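Local structure of Cag pathogenicity island protein (Cag10) (Helicobacter pylori 26695, 6IQT) at residues A[148-152]-A[153-157]. The protein is the VirB8 homologue of the Cag type IV secretion system, a membrane protein whose folded domain forms dimers and probably serves in assembling the secretion channel. Sequence-based numbering, arbitrary orientation.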
# COMPACT_ATOMS: atom_id res chain seq x y z
N ILE A 148 4.73 -27.40 4.85
CA ILE A 148 5.60 -27.88 3.77
C ILE A 148 5.77 -26.79 2.71
O ILE A 148 6.22 -27.04 1.59
CB ILE A 148 5.06 -29.19 3.17
CG1 ILE A 148 3.57 -29.10 2.87
CG2 ILE A 148 5.31 -30.35 4.13
CD1 ILE A 148 2.95 -30.44 2.48
N ILE A 149 5.44 -25.56 3.10
CA ILE A 149 5.25 -24.42 2.22
C ILE A 149 6.02 -23.25 2.80
O ILE A 149 6.78 -22.56 2.10
CB ILE A 149 3.75 -24.10 2.10
CG1 ILE A 149 3.00 -25.28 1.46
CG2 ILE A 149 3.51 -22.77 1.38
CD1 ILE A 149 3.61 -25.73 0.16
N ASN A 150 5.85 -23.04 4.10
CA ASN A 150 6.46 -21.91 4.81
C ASN A 150 7.10 -22.47 6.07
O ASN A 150 6.61 -22.25 7.18
CB ASN A 150 5.39 -20.85 5.11
CG ASN A 150 5.92 -19.64 5.86
OD1 ASN A 150 7.11 -19.35 5.86
ND2 ASN A 150 5.01 -18.94 6.52
N PRO A 151 8.19 -23.24 5.92
CA PRO A 151 8.74 -24.01 7.05
C PRO A 151 9.20 -23.18 8.23
O PRO A 151 9.22 -23.69 9.36
CB PRO A 151 9.95 -24.72 6.43
CG PRO A 151 9.77 -24.66 4.99
CD PRO A 151 8.93 -23.47 4.67
N PHE A 152 9.64 -21.95 8.01
CA PHE A 152 10.23 -21.16 9.08
C PHE A 152 9.25 -20.13 9.64
O PHE A 152 9.64 -19.29 10.45
CB PHE A 152 11.52 -20.50 8.58
CG PHE A 152 12.59 -21.49 8.17
CD1 PHE A 152 12.76 -22.68 8.87
CD2 PHE A 152 13.39 -21.27 7.06
CE1 PHE A 152 13.73 -23.61 8.49
CE2 PHE A 152 14.35 -22.20 6.68
CZ PHE A 152 14.52 -23.37 7.39
N GLY A 153 7.99 -20.20 9.24
CA GLY A 153 6.96 -19.35 9.82
C GLY A 153 7.08 -17.86 9.55
O GLY A 153 6.80 -17.05 10.45
N PHE A 154 7.49 -17.46 8.35
CA PHE A 154 7.41 -16.05 7.96
C PHE A 154 5.94 -15.64 7.82
O PHE A 154 5.20 -16.27 7.05
CB PHE A 154 8.15 -15.85 6.63
CG PHE A 154 8.12 -14.46 6.09
CD1 PHE A 154 9.10 -13.55 6.44
CD2 PHE A 154 7.16 -14.07 5.16
CE1 PHE A 154 9.11 -12.27 5.91
CE2 PHE A 154 7.16 -12.78 4.63
CZ PHE A 154 8.13 -11.88 5.01
N LYS A 155 5.51 -14.61 8.55
CA LYS A 155 4.11 -14.19 8.53
C LYS A 155 3.96 -12.71 8.22
O LYS A 155 4.54 -11.87 8.90
CB LYS A 155 3.43 -14.49 9.86
CG LYS A 155 3.46 -15.96 10.26
CD LYS A 155 2.62 -16.80 9.32
CE LYS A 155 2.63 -18.27 9.80
NZ LYS A 155 1.84 -19.20 8.93
N VAL A 156 3.12 -12.40 7.21
CA VAL A 156 2.81 -11.02 6.84
C VAL A 156 1.65 -10.53 7.69
O VAL A 156 0.63 -11.21 7.82
CB VAL A 156 2.47 -10.92 5.34
CG1 VAL A 156 2.05 -9.50 4.96
CG2 VAL A 156 3.68 -11.38 4.50
N PHE A 157 1.79 -9.32 8.25
CA PHE A 157 0.74 -8.74 9.08
C PHE A 157 0.01 -7.60 8.42
O PHE A 157 -1.11 -7.28 8.83
CB PHE A 157 1.32 -8.23 10.41
CG PHE A 157 1.62 -9.32 11.39
CD1 PHE A 157 2.66 -10.21 11.16
CD2 PHE A 157 0.86 -9.45 12.54
CE1 PHE A 157 2.94 -11.23 12.08
CE2 PHE A 157 1.14 -10.46 13.47
CZ PHE A 157 2.18 -11.35 13.23
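The carboxamide of Asn-150 grips the backbone of Phe-154 through both of its polar atoms. Asn-150 OD1 accepts a hydrogen bond from Phe-154 N at 3.1 Å, a bent bond (138° at the hydrogen) whose donor is tilted modestly from the carbonyl plane. From the same group Asn-150 ND2 donates to Phe-154 O at 2.7 Å, so the amide is held at both ends and its rotation is fixed. With CG of Asn-150 trans to its own N (chi1 179°), the side chain extends across the turn to reach the start of the strand. Behind it the main chain closes on itself: Gly-153 N donates to Asn-150 O at 3.2 Å in a nearly straight bond (164°), completing a type I beta turn with Pro-151 and Phe-152 at its corners. Gly-153 follows with positive phi, a conformation that favours glycine, and turns the chain into the strand. The Phe-152 ring leads away from the strand, with Pro-151 CB over one face, offset toward the rim. A further layer comes from the main-chain oxygen of Gln-59, which receives both Asn-150 ND2 and Lys-155 NZ, tying the turn to the end of helix 50-59. The Phe-154 ring meanwhile stacks with Tyr-135 and packs on helix 30-43. A type I beta turn, secured by the Asn-150 side chain, thus leads into strand 154-163, an outermost strand, within this chain, of the four-stranded antiparallel sheet in this NTF2-like VirB8 domain.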